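Local coordinates for acetyltransferase of GNAT family (Staphylococcus aureus subsp. aureus Mu50, PDB 3D8P), which probably transfers an acetyl group from acetyl-coenzyme A to an acceptor substrate, as a member of the GNAT family of acetyltransferases, at residues Q127-I138 with D153-L161. Numbering follows the deposited sequence.
Sequences QYFYSNNGFREI and DNRFYYRNL. With EDO (1,2-ethanediol), chain F.
A chi1 of -165° sets Glu137 CG beside its carbonyl carbon, and with the chain extended beyond it the carboxylate is carried out from the sheet and across to Arg155 on the neighbouring strand, whose own chain doubles back through bends at chi2 and chi3 to meet it. The resulting salt bridge joins Arg155 NE to Glu137 OE2 at 2.8 Å; the two planar groups lie only 18° apart, yet the nitrogen approaches from above the carboxylate plane, and a weak second bond runs from NH2 to OE1. Arg155 NH1 turns to Asp121, so the guanidinium is shared between two acidic side chains, which fix its position and rotation. A water further grips Glu137 OE2, bridging it to Ile138 O and Phe156 N.

Beside this ion pair, the Tyr157 ring packs under helix 124-132. Glu137 CG lies over one of its faces, toward the rim, and its hydroxyl is linked through a water to Ser131 OG. These residues belong to the C-terminal part of the GNAT fold, where the chain leaves helix 124-132 through a short loop and enters strand 136-138, at one edge of the sheet, laid antiparallel against strand 155-160, which in turn pairs with strand 114-119. Arg136 and Tyr158 form a hydrogen-bonded pair, with Arg136 N 2.8 Å from Tyr158 O and Tyr158 N 2.9 Å from Arg136 O. On the face opposite Tyr157, Ile138 packs CG1 against Phe156 CB (3.8 Å) and CG2 against Tyr158 CB.

Farther along the pairing, the Phe135 ring takes Arg159 CB over its centre in a CH-pi contact, 3.5 Å from the centroid, while Tyr130 CD1 lies beyond the opposite face, toward the rim. Arg159 then extends past Gly134, bringing NH1 to 3.0 Å from Asn133 O.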
loop_
_atom_site.group_PDB
_atom_site.type_symbol
_atom_site.label_atom_id
_atom_site.label_comp_id
_atom_site.label_asym_id
_atom_site.label_seq_id
_atom_site.Cartn_x
_atom_site.Cartn_y
_atom_site.Cartn_z
ATOM N N GLN A 127 -5.099 -2.667 -10.822
ATOM C CA GLN A 127 -5.386 -4.113 -11.022
ATOM C C GLN A 127 -4.371 -4.693 -11.999
ATOM O O GLN A 127 -3.759 -5.706 -11.730
ATOM C CB GLN A 127 -6.792 -4.371 -11.625
ATOM C CG GLN A 127 -7.986 -3.587 -11.036
ATOM C CD GLN A 127 -8.286 -3.930 -9.598
ATOM O OE1 GLN A 127 -8.491 -3.041 -8.769
ATOM N NE2 GLN A 127 -8.298 -5.210 -9.287
ATOM N N TYR A 128 -4.220 -4.037 -13.146
ATOM C CA TYR A 128 -3.233 -4.434 -14.135
ATOM C C TYR A 128 -1.823 -4.387 -13.562
ATOM O O TYR A 128 -1.006 -5.251 -13.875
ATOM C CB TYR A 128 -3.301 -3.530 -15.349
ATOM C CG TYR A 128 -4.634 -3.535 -16.054
ATOM C CD1 TYR A 128 -5.248 -4.731 -16.433
ATOM C CD2 TYR A 128 -5.261 -2.338 -16.396
ATOM C CE1 TYR A 128 -6.468 -4.733 -17.112
ATOM C CE2 TYR A 128 -6.476 -2.328 -17.082
ATOM C CZ TYR A 128 -7.075 -3.524 -17.433
ATOM O OH TYR A 128 -8.280 -3.498 -18.110
ATOM N N PHE A 129 -1.537 -3.379 -12.734
ATOM C CA PHE A 129 -0.233 -3.291 -12.074
ATOM C C PHE A 129 0.044 -4.527 -11.202
ATOM O O PHE A 129 1.109 -5.131 -11.295
ATOM C CB PHE A 129 -0.122 -2.023 -11.204
ATOM C CG PHE A 129 1.135 -1.979 -10.372
ATOM C CD1 PHE A 129 2.337 -1.558 -10.926
ATOM C CD2 PHE A 129 1.120 -2.398 -9.053
ATOM C CE1 PHE A 129 3.505 -1.538 -10.171
ATOM C CE2 PHE A 129 2.280 -2.380 -8.286
ATOM C CZ PHE A 129 3.473 -1.951 -8.838
ATOM N N TYR A 130 -0.913 -4.898 -10.359
ATOM C CA TYR A 130 -0.723 -6.063 -9.490
ATOM C C TYR A 130 -0.567 -7.334 -10.324
ATOM O O TYR A 130 0.320 -8.118 -10.058
ATOM C CB TYR A 130 -1.865 -6.209 -8.483
ATOM C CG TYR A 130 -2.044 -5.007 -7.585
ATOM C CD1 TYR A 130 -0.990 -4.527 -6.829
ATOM C CD2 TYR A 130 -3.279 -4.368 -7.468
ATOM C CE1 TYR A 130 -1.139 -3.443 -5.995
ATOM C CE2 TYR A 130 -3.431 -3.273 -6.631
ATOM C CZ TYR A 130 -2.343 -2.810 -5.899
ATOM O OH TYR A 130 -2.458 -1.721 -5.049
ATOM N N SER A 131 -1.402 -7.506 -11.351
ATOM C CA SER A 131 -1.332 -8.657 -12.228
ATOM C C SER A 131 -0.004 -8.773 -12.962
ATOM O O SER A 131 0.429 -9.872 -13.303
ATOM C CB SER A 131 -2.447 -8.590 -13.269
ATOM O OG SER A 131 -3.718 -8.726 -12.661
ATOM N N ASN A 132 0.602 -7.631 -13.263
ATOM C CA ASN A 132 1.874 -7.580 -13.972
ATOM C C ASN A 132 3.075 -7.658 -13.027
ATOM O O ASN A 132 4.216 -7.786 -13.493
ATOM C CB ASN A 132 1.959 -6.297 -14.803
ATOM C CG ASN A 132 0.994 -6.293 -15.971
ATOM O OD1 ASN A 132 0.630 -7.336 -16.501
ATOM N ND2 ASN A 132 0.587 -5.106 -16.387
ATOM N N ASN A 133 2.810 -7.614 -11.718
ATOM C CA ASN A 133 3.848 -7.665 -10.705
ATOM C C ASN A 133 3.708 -8.792 -9.694
ATOM O O ASN A 133 3.925 -8.592 -8.507
ATOM C CB ASN A 133 3.999 -6.285 -10.039
ATOM C CG ASN A 133 4.659 -5.285 -10.967
ATOM O OD1 ASN A 133 5.870 -5.328 -11.168
ATOM N ND2 ASN A 133 3.863 -4.412 -11.576
ATOM N N GLY A 134 3.366 -9.973 -10.193
ATOM C CA GLY A 134 3.434 -11.228 -9.438
ATOM C C GLY A 134 2.238 -11.609 -8.594
ATOM O O GLY A 134 2.308 -12.562 -7.828
ATOM N N PHE A 135 1.148 -10.860 -8.724
ATOM C CA PHE A 135 -0.054 -11.091 -7.938
ATOM C C PHE A 135 -1.076 -11.890 -8.727
ATOM O O PHE A 135 -1.347 -11.585 -9.878
ATOM C CB PHE A 135 -0.698 -9.768 -7.482
ATOM C CG PHE A 135 0.028 -9.095 -6.377
ATOM C CD1 PHE A 135 1.118 -8.276 -6.647
ATOM C CD2 PHE A 135 -0.392 -9.266 -5.048
ATOM C CE1 PHE A 135 1.808 -7.665 -5.603
ATOM C CE2 PHE A 135 0.266 -8.649 -4.009
ATOM C CZ PHE A 135 1.380 -7.852 -4.280
ATOM N N ARG A 136 -1.660 -12.897 -8.089
ATOM C CA ARG A 136 -2.744 -13.646 -8.725
ATOM C C ARG A 136 -4.030 -13.224 -8.039
ATOM O O ARG A 136 -4.003 -12.856 -6.876
ATOM C CB ARG A 136 -2.501 -15.160 -8.627
ATOM C CG ARG A 136 -2.633 -15.758 -7.227
ATOM C CD ARG A 136 -2.213 -17.221 -7.256
ATOM N NE ARG A 136 -2.409 -17.864 -5.957
ATOM C CZ ARG A 136 -3.550 -18.405 -5.568
ATOM N NH1 ARG A 136 -4.598 -18.415 -6.373
ATOM N NH2 ARG A 136 -3.636 -18.945 -4.369
ATOM N N GLU A 137 -5.139 -13.241 -8.760
ATOM C CA GLU A 137 -6.446 -12.931 -8.179
ATOM C C GLU A 137 -6.993 -14.126 -7.462
ATOM O O GLU A 137 -6.968 -15.243 -7.994
ATOM C CB GLU A 137 -7.472 -12.446 -9.231
ATOM C CG GLU A 137 -8.687 -11.796 -8.552
ATOM C CD GLU A 137 -9.617 -11.025 -9.470
ATOM O OE1 GLU A 137 -9.388 -11.018 -10.681
ATOM O OE2 GLU A 137 -10.582 -10.397 -8.955
ATOM N N ILE A 138 -7.479 -13.876 -6.242
ATOM C CA ILE A 138 -8.041 -14.905 -5.365
ATOM C C ILE A 138 -9.494 -14.547 -5.010
ATOM O O ILE A 138 -9.974 -13.452 -5.279
ATOM C CB ILE A 138 -7.179 -15.142 -4.077
ATOM C CG1 ILE A 138 -7.152 -13.913 -3.181
ATOM C CG2 ILE A 138 -5.723 -15.458 -4.433
ATOM C CD1 ILE A 138 -6.470 -14.090 -1.830
ATOM N N ASP A 153 -13.666 -3.197 -0.437
ATOM C CA ASP A 153 -12.901 -4.019 -1.374
ATOM C C ASP A 153 -13.766 -5.050 -2.061
ATOM O O ASP A 153 -14.637 -5.675 -1.451
ATOM C CB ASP A 153 -11.811 -4.768 -0.663
ATOM C CG ASP A 153 -10.742 -3.879 -0.178
ATOM O OD1 ASP A 153 -10.575 -2.816 -0.810
ATOM O OD2 ASP A 153 -10.058 -4.242 0.815
ATOM N N ASN A 154 -13.494 -5.240 -3.334
ATOM C CA ASN A 154 -14.182 -6.244 -4.100
ATOM C C ASN A 154 -13.264 -7.073 -4.977
ATOM O O ASN A 154 -13.748 -7.949 -5.715
ATOM C CB ASN A 154 -15.297 -5.585 -4.926
ATOM C CG ASN A 154 -14.852 -4.287 -5.599
ATOM O OD1 ASN A 154 -13.964 -4.300 -6.443
ATOM N ND2 ASN A 154 -15.497 -3.169 -5.245
ATOM N N ARG A 155 -11.963 -6.795 -4.962
ATOM C CA ARG A 155 -11.021 -7.608 -5.730
ATOM C C ARG A 155 -9.866 -7.944 -4.808
ATOM O O ARG A 155 -9.353 -7.061 -4.082
ATOM C CB ARG A 155 -10.508 -6.877 -6.989
ATOM C CG ARG A 155 -11.580 -6.315 -7.956
ATOM C CD ARG A 155 -12.114 -7.309 -8.940
ATOM N NE ARG A 155 -11.083 -7.787 -9.861
ATOM C CZ ARG A 155 -10.849 -7.351 -11.098
ATOM N NH1 ARG A 155 -11.542 -6.355 -11.643
ATOM N NH2 ARG A 155 -9.887 -7.931 -11.802
ATOM N N PHE A 156 -9.452 -9.209 -4.827
ATOM C CA PHE A 156 -8.419 -9.712 -3.911
ATOM C C PHE A 156 -7.297 -10.378 -4.661
ATOM O O PHE A 156 -7.519 -11.024 -5.664
ATOM C CB PHE A 156 -9.032 -10.676 -2.874
ATOM C CG PHE A 156 -10.136 -10.052 -2.100
ATOM C CD1 PHE A 156 -9.845 -9.209 -1.020
ATOM C CD2 PHE A 156 -11.444 -10.231 -2.494
ATOM C CE1 PHE A 156 -10.875 -8.573 -0.330
ATOM C CE2 PHE A 156 -12.474 -9.574 -1.844
ATOM C CZ PHE A 156 -12.190 -8.777 -0.740
ATOM N N TYR A 157 -6.090 -10.219 -4.156
ATOM C CA TYR A 157 -4.918 -10.720 -4.815
ATOM C C TYR A 157 -3.900 -11.255 -3.811
ATOM O O TYR A 157 -3.942 -10.939 -2.632
ATOM C CB TYR A 157 -4.266 -9.617 -5.663
ATOM C CG TYR A 157 -5.088 -9.083 -6.799
ATOM C CD1 TYR A 157 -6.019 -8.071 -6.589
ATOM C CD2 TYR A 157 -4.923 -9.554 -8.089
ATOM C CE1 TYR A 157 -6.778 -7.549 -7.644
ATOM C CE2 TYR A 157 -5.669 -9.023 -9.156
ATOM C CZ TYR A 157 -6.595 -8.031 -8.915
ATOM O OH TYR A 157 -7.353 -7.511 -9.932
ATOM N N TYR A 158 -2.991 -12.081 -4.314
ATOM C CA TYR A 158 -1.933 -12.672 -3.523
ATOM C C TYR A 158 -0.658 -12.820 -4.365
ATOM O O TYR A 158 -0.689 -13.207 -5.531
ATOM C CB TYR A 158 -2.338 -14.037 -2.924
ATOM C CG TYR A 158 -1.199 -14.732 -2.186
ATOM C CD1 TYR A 158 -0.893 -14.418 -0.873
ATOM C CD2 TYR A 158 -0.430 -15.713 -2.824
ATOM C CE1 TYR A 158 0.178 -15.055 -0.208
ATOM C CE2 TYR A 158 0.620 -16.343 -2.185
ATOM C CZ TYR A 158 0.923 -16.006 -0.867
ATOM O OH TYR A 158 1.952 -16.656 -0.223
ATOM N N ARG A 159 0.460 -12.475 -3.738
ATOM C CA ARG A 159 1.762 -12.682 -4.300
ATOM C C ARG A 159 2.574 -13.512 -3.336
ATOM O O ARG A 159 2.762 -13.128 -2.187
ATOM C CB ARG A 159 2.500 -11.365 -4.536
ATOM C CG ARG A 159 3.927 -11.593 -5.021
ATOM C CD ARG A 159 4.528 -10.366 -5.668
ATOM N NE ARG A 159 5.908 -10.631 -6.066
ATOM C CZ ARG A 159 6.734 -9.725 -6.585
ATOM N NH1 ARG A 159 6.353 -8.471 -6.774
ATOM N NH2 ARG A 159 7.973 -10.072 -6.879
ATOM N N ASN A 160 3.041 -14.647 -3.823
ATOM C CA ASN A 160 3.903 -15.550 -3.087
ATOM C C ASN A 160 5.346 -15.094 -3.155
ATOM O O ASN A 160 5.864 -14.800 -4.235
ATOM C CB ASN A 160 3.852 -16.948 -3.680
ATOM C CG ASN A 160 4.346 -18.003 -2.708
ATOM O OD1 ASN A 160 3.770 -18.175 -1.620
ATOM N ND2 ASN A 160 5.396 -18.742 -3.107
ATOM N N LEU A 161 5.993 -15.039 -1.997
ATOM C CA LEU A 161 7.400 -14.637 -1.921
ATOM C C LEU A 161 8.295 -15.855 -1.745
ATOM O O LEU A 161 9.338 -15.926 -2.363
ATOM C CB LEU A 161 7.623 -13.653 -0.774
ATOM C CG LEU A 161 6.726 -12.423 -0.816
ATOM C CD1 LEU A 161 6.999 -11.551 0.425
ATOM C CD2 LEU A 161 6.899 -11.662 -2.139
HETATM C C1 EDO F . -5.079 1.789 -4.397
HETATM O O1 EDO F . -4.453 1.595 -3.116
HETATM C C2 EDO F . -4.726 0.662 -5.349
HETATM O O2 EDO F . -5.326 -0.574 -4.917
HETATM O O HOH W 1 -6.484 -8.243 -12.749
HETATM O O HOH W 2 4.480 -14.466 -7.431
HETATM O O HOH W 3 -10.958 -11.128 -6.427
#